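Local coordinates for domain of Unknown Function with an Immunoglobulin-like Beta-sandwich Fold (Bacteroides vulgatus ATCC 8482, PDB 3D33), which is of unknown function but folds as an immunoglobulin-like beta-sandwich of the DUF3244 family, at residues 8-20 / 91-105. Sequence-based numbering, arbitrary orientation.
Sequences PVKDVELDGRWDD and LEITGTPSGHLTGYF
Asp15 and Arg17 run antiparallel to Thr102 and His100 and exchange two pairs of backbone hydrogen bonds with them, the straightest from His100 N to Arg17 O (2.8 Å, 170° at the hydrogen). Between these pairs Gly16, where the chain turns a corner, forms a non-hydrogen-bonded pair with Leu101, and its CA makes a CA-H...O contact with His100 O at 3.3 Å. Beyond Asp15 a water donates to Glu13 O and accepts from Tyr104 N; another, beside the Asp15-Thr102 pair, donates to both Asp15 OD2 and Thr102 O.

Inward, Leu14 lies nearly at right angles to both Ile93 and Leu101; its CD1 reaches Ile93 CD1 at 3.8 Å, and CD2 lies 3.8 Å from Gly103 N. Val12 packs CG1 by Leu91 CD2 and against Tyr104 O (3.6 Å), and CG2 against Phe105 CB. Trp18, with CG anti to the backbone N (chi1 -164°), swings its six-membered ring across the hairpin 91-105. Its CE3 meets Gly99 CA at 3.6 Å and Leu101 CD1 at 3.8 Å, and Ile93 O lies at the ring edge, 3.7 Å from CZ3. Arg49 makes a cation-pi contact with this indole and hydrogen-bonds to Asp19 O and Ser98 O.

Since Lys10 and Val12 pair with the strand 31-36, whereas Asp15 and Arg17 pair antiparallel with the outermost strand 100-107, the N-terminal segment bridges the two sheets of the immunoglobulin-like beta-sandwich.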
loop_
_atom_site.group_PDB
_atom_site.type_symbol
_atom_site.label_atom_id
_atom_site.label_comp_id
_atom_site.label_asym_id
_atom_site.label_seq_id
_atom_site.Cartn_x
_atom_site.Cartn_y
_atom_site.Cartn_z
ATOM N N PRO A 8 -6.415 17.990 5.684
ATOM C CA PRO A 8 -6.160 17.251 4.444
ATOM C C PRO A 8 -5.960 15.768 4.713
ATOM O O PRO A 8 -5.981 15.336 5.871
ATOM C CB PRO A 8 -4.859 17.871 3.910
ATOM C CG PRO A 8 -4.604 19.095 4.769
ATOM C CD PRO A 8 -5.257 18.809 6.078
ATOM N N VAL A 9 -5.754 14.996 3.654
ATOM C CA VAL A 9 -5.485 13.577 3.806
ATOM C C VAL A 9 -4.061 13.428 4.322
ATOM O O VAL A 9 -3.268 14.355 4.234
ATOM C CB VAL A 9 -5.701 12.795 2.482
ATOM C CG1 VAL A 9 -7.165 12.865 2.072
ATOM C CG2 VAL A 9 -4.808 13.308 1.363
ATOM N N LYS A 10 -3.765 12.262 4.880
ATOM C CA LYS A 10 -2.481 11.973 5.478
ATOM C C LYS A 10 -1.636 11.145 4.513
ATOM O O LYS A 10 -2.051 10.076 4.100
ATOM C CB LYS A 10 -2.695 11.195 6.768
ATOM C CG LYS A 10 -3.539 11.961 7.823
ATOM N N ASP A 11 -0.467 11.667 4.162
ATOM C CA ASP A 11 0.467 10.960 3.301
ATOM C C ASP A 11 1.013 9.735 4.019
ATOM O O ASP A 11 1.387 9.834 5.173
ATOM C CB ASP A 11 1.622 11.879 2.940
ATOM C CG ASP A 11 2.560 11.259 1.930
ATOM O OD1 ASP A 11 2.078 10.638 0.970
ATOM O OD2 ASP A 11 3.778 11.412 2.096
ATOM N N VAL A 12 1.077 8.601 3.324
ATOM C CA VAL A 12 1.809 7.431 3.812
ATOM C C VAL A 12 3.082 7.357 2.965
ATOM O O VAL A 12 3.067 6.940 1.803
ATOM C CB VAL A 12 0.968 6.143 3.772
ATOM C CG1 VAL A 12 1.766 4.962 4.341
ATOM C CG2 VAL A 12 -0.344 6.329 4.569
ATOM N N GLU A 13 4.183 7.822 3.536
ATOM C CA GLU A 13 5.431 7.907 2.806
ATOM C C GLU A 13 5.934 6.521 2.430
ATOM O O GLU A 13 5.924 5.618 3.249
ATOM C CB GLU A 13 6.494 8.634 3.625
ATOM C CG GLU A 13 7.859 8.654 2.948
ATOM C CD GLU A 13 8.818 9.656 3.553
ATOM O OE1 GLU A 13 8.663 9.998 4.747
ATOM O OE2 GLU A 13 9.744 10.082 2.830
ATOM N N LEU A 14 6.390 6.368 1.193
ATOM C CA LEU A 14 6.896 5.091 0.735
ATOM C C LEU A 14 8.380 5.180 0.436
ATOM O O LEU A 14 8.813 6.153 -0.164
ATOM C CB LEU A 14 6.167 4.654 -0.533
ATOM C CG LEU A 14 4.646 4.472 -0.419
ATOM C CD1 LEU A 14 4.000 4.152 -1.774
ATOM C CD2 LEU A 14 4.298 3.400 0.617
ATOM N N ASP A 15 9.123 4.150 0.840
ATOM C CA ASP A 15 10.563 4.032 0.541
ATOM C C ASP A 15 10.841 2.724 -0.180
ATOM O O ASP A 15 10.163 1.739 0.034
ATOM C CB ASP A 15 11.364 4.093 1.832
ATOM C CG ASP A 15 11.287 5.445 2.468
ATOM O OD1 ASP A 15 11.852 6.390 1.878
ATOM O OD2 ASP A 15 10.667 5.561 3.543
ATOM N N GLY A 16 11.791 2.740 -1.106
ATOM C CA GLY A 16 12.166 1.538 -1.800
ATOM C C GLY A 16 12.650 1.833 -3.185
ATOM O O GLY A 16 13.278 2.867 -3.441
ATOM N N ARG A 17 12.380 0.899 -4.075
ATOM C CA ARG A 17 12.872 0.945 -5.426
ATOM C C ARG A 17 11.718 0.534 -6.317
ATOM O O ARG A 17 11.058 -0.454 -6.055
ATOM C CB ARG A 17 14.051 -0.022 -5.546
ATOM C CG ARG A 17 14.730 -0.037 -6.839
ATOM C CD ARG A 17 15.988 -0.861 -6.744
ATOM N NE ARG A 17 16.446 -1.225 -8.068
ATOM C CZ ARG A 17 17.534 -1.942 -8.320
ATOM N NH1 ARG A 17 18.312 -2.365 -7.334
ATOM N NH2 ARG A 17 17.850 -2.222 -9.576
ATOM N N TRP A 18 11.469 1.292 -7.369
ATOM C CA TRP A 18 10.384 0.992 -8.296
ATOM C C TRP A 18 10.943 1.366 -9.666
ATOM O O TRP A 18 10.674 2.448 -10.174
ATOM C CB TRP A 18 9.119 1.798 -7.932
ATOM C CG TRP A 18 7.849 1.301 -8.566
ATOM C CD1 TRP A 18 7.252 1.769 -9.709
ATOM C CD2 TRP A 18 7.015 0.248 -8.086
ATOM N NE1 TRP A 18 6.110 1.053 -9.972
ATOM C CE2 TRP A 18 5.939 0.111 -8.991
ATOM C CE3 TRP A 18 7.090 -0.624 -6.999
ATOM C CZ2 TRP A 18 4.934 -0.844 -8.816
ATOM C CZ3 TRP A 18 6.079 -1.555 -6.817
ATOM C CH2 TRP A 18 5.030 -1.674 -7.728
ATOM N N ASP A 19 11.786 0.490 -10.208
ATOM C CA ASP A 19 12.545 0.780 -11.438
ATOM C C ASP A 19 11.657 0.962 -12.659
ATOM O O ASP A 19 10.542 0.439 -12.707
ATOM C CB ASP A 19 13.503 -0.364 -11.775
ATOM C CG ASP A 19 14.698 -0.437 -10.848
ATOM O OD1 ASP A 19 15.056 0.591 -10.221
ATOM O OD2 ASP A 19 15.273 -1.546 -10.767
ATOM N N ASP A 20 12.196 1.677 -13.652
ATOM C CA ASP A 20 11.641 1.741 -15.015
ATOM C C ASP A 20 10.479 2.725 -15.080
ATOM O O ASP A 20 10.680 3.933 -14.943
ATOM C CB ASP A 20 11.251 0.331 -15.510
ATOM C CG ASP A 20 10.447 0.352 -16.781
ATOM O OD1 ASP A 20 9.196 0.407 -16.686
ATOM O OD2 ASP A 20 11.064 0.273 -17.867
ATOM N N LEU A 91 2.923 -1.428 5.358
ATOM C CA LEU A 91 2.358 -1.498 4.033
ATOM C C LEU A 91 3.446 -1.770 3.006
ATOM O O LEU A 91 4.452 -1.062 2.952
ATOM C CB LEU A 91 1.676 -0.179 3.702
ATOM C CG LEU A 91 1.159 0.018 2.299
ATOM C CD1 LEU A 91 0.041 -0.941 2.001
ATOM C CD2 LEU A 91 0.695 1.485 2.046
ATOM N N GLU A 92 3.280 -2.833 2.242
ATOM C CA GLU A 92 4.248 -3.166 1.193
ATOM C C GLU A 92 3.541 -3.266 -0.120
ATOM O O GLU A 92 2.480 -3.905 -0.214
ATOM C CB GLU A 92 4.888 -4.516 1.450
ATOM C CG GLU A 92 5.652 -4.664 2.686
ATOM C CD GLU A 92 6.093 -6.125 2.801
ATOM O OE1 GLU A 92 7.109 -6.484 2.160
ATOM O OE2 GLU A 92 5.358 -6.927 3.417
ATOM N N ILE A 93 4.144 -2.661 -1.136
ATOM C CA ILE A 93 3.665 -2.750 -2.504
ATOM C C ILE A 93 4.811 -3.336 -3.295
ATOM O O ILE A 93 5.915 -2.767 -3.298
ATOM C CB ILE A 93 3.320 -1.353 -3.031
ATOM C CG1 ILE A 93 2.283 -0.697 -2.081
ATOM C CG2 ILE A 93 2.743 -1.418 -4.399
ATOM C CD1 ILE A 93 2.779 0.549 -1.528
ATOM N N THR A 94 4.572 -4.474 -3.920
ATOM C CA THR A 94 5.617 -5.130 -4.687
ATOM C C THR A 94 5.172 -5.320 -6.130
ATOM O O THR A 94 3.976 -5.484 -6.418
ATOM C CB THR A 94 6.010 -6.480 -4.044
ATOM O OG1 THR A 94 4.881 -7.344 -4.044
ATOM C CG2 THR A 94 6.507 -6.297 -2.650
ATOM N N GLY A 95 6.124 -5.216 -7.046
ATOM C CA GLY A 95 5.848 -5.405 -8.455
ATOM C C GLY A 95 6.425 -6.710 -8.946
ATOM O O GLY A 95 7.401 -7.210 -8.387
ATOM N N THR A 96 5.800 -7.278 -9.970
ATOM C CA THR A 96 6.372 -8.416 -10.689
ATOM C C THR A 96 6.761 -7.986 -12.108
ATOM O O THR A 96 5.934 -7.424 -12.844
ATOM C CB THR A 96 5.371 -9.585 -10.727
ATOM O OG1 THR A 96 4.980 -9.921 -9.391
ATOM C CG2 THR A 96 5.982 -10.808 -11.392
ATOM N N PRO A 97 8.022 -8.262 -12.530
ATOM C CA PRO A 97 9.049 -9.012 -11.777
ATOM C C PRO A 97 9.815 -8.254 -10.693
ATOM O O PRO A 97 10.508 -8.905 -9.905
ATOM C CB PRO A 97 10.037 -9.423 -12.860
ATOM C CG PRO A 97 9.963 -8.305 -13.842
ATOM C CD PRO A 97 8.521 -7.841 -13.849
ATOM N N SER A 98 9.727 -6.919 -10.662
ATOM C CA SER A 98 10.468 -6.141 -9.659
ATOM C C SER A 98 9.697 -4.931 -9.184
ATOM O O SER A 98 8.689 -4.524 -9.796
ATOM C CB SER A 98 11.821 -5.686 -10.200
ATOM O OG SER A 98 11.683 -4.724 -11.224
ATOM N N GLY A 99 10.220 -4.334 -8.120
ATOM C CA GLY A 99 9.570 -3.195 -7.456
ATOM C C GLY A 99 9.191 -3.531 -6.041
ATOM O O GLY A 99 8.550 -4.551 -5.782
ATOM N N HIS A 100 9.578 -2.686 -5.087
ATOM C CA HIS A 100 9.272 -2.963 -3.695
ATOM C C HIS A 100 9.311 -1.677 -2.908
ATOM O O HIS A 100 10.369 -1.076 -2.760
ATOM C CB HIS A 100 10.274 -3.944 -3.099
ATOM C CG HIS A 100 9.929 -4.425 -1.723
ATOM N ND1 HIS A 100 9.878 -5.766 -1.395
ATOM C CD2 HIS A 100 9.624 -3.750 -0.585
ATOM C CE1 HIS A 100 9.526 -5.894 -0.129
ATOM N NE2 HIS A 100 9.371 -4.686 0.388
ATOM N N LEU A 101 8.144 -1.271 -2.433
ATOM C CA LEU A 101 7.979 -0.049 -1.674
ATOM C C LEU A 101 7.340 -0.394 -0.347
ATOM O O LEU A 101 6.461 -1.261 -0.275
ATOM C CB LEU A 101 7.060 0.937 -2.425
ATOM C CG LEU A 101 7.536 1.450 -3.765
ATOM C CD1 LEU A 101 6.390 2.149 -4.525
ATOM C CD2 LEU A 101 8.721 2.385 -3.525
ATOM N N THR A 102 7.794 0.289 0.695
ATOM C CA THR A 102 7.295 0.045 2.047
ATOM C C THR A 102 6.965 1.352 2.741
ATOM O O THR A 102 7.727 2.332 2.652
ATOM C CB THR A 102 8.360 -0.678 2.902
ATOM O OG1 THR A 102 8.873 -1.822 2.183
ATOM C CG2 THR A 102 7.794 -1.079 4.261
ATOM N N GLY A 103 5.848 1.340 3.465
ATOM C CA GLY A 103 5.458 2.435 4.337
ATOM C C GLY A 103 4.787 1.898 5.584
ATOM O O GLY A 103 4.553 0.665 5.742
ATOM N N TYR A 104 4.494 2.815 6.488
ATOM C CA TYR A 104 3.909 2.464 7.764
ATOM C C TYR A 104 2.802 3.433 8.081
ATOM O O TYR A 104 2.870 4.628 7.755
ATOM C CB TYR A 104 4.968 2.492 8.880
ATOM C CG TYR A 104 6.043 1.474 8.687
ATOM C CD1 TYR A 104 7.155 1.743 7.907
ATOM C CD2 TYR A 104 5.942 0.213 9.259
ATOM C CE1 TYR A 104 8.123 0.788 7.689
ATOM C CE2 TYR A 104 6.923 -0.739 9.065
ATOM C CZ TYR A 104 8.005 -0.451 8.290
ATOM O OH TYR A 104 8.985 -1.412 8.075
ATOM N N PHE A 105 1.761 2.919 8.711
ATOM C CA PHE A 105 0.681 3.781 9.158
ATOM C C PHE A 105 0.071 3.213 10.428
ATOM O O PHE A 105 0.202 2.024 10.707
ATOM C CB PHE A 105 -0.373 3.971 8.059
ATOM C CG PHE A 105 -1.170 2.732 7.758
ATOM C CD1 PHE A 105 -2.330 2.459 8.471
ATOM C CD2 PHE A 105 -0.736 1.806 6.796
ATOM C CE1 PHE A 105 -3.063 1.307 8.219
ATOM C CE2 PHE A 105 -1.466 0.673 6.528
ATOM C CZ PHE A 105 -2.635 0.416 7.268
HETATM O O HOH W 1 5.583 5.481 5.889
HETATM O O HOH W 2 9.126 3.638 4.618
HETATM O O HOH W 3 10.955 -0.947 0.859
HETATM O O HOH W 4 12.500 -2.143 -9.139
#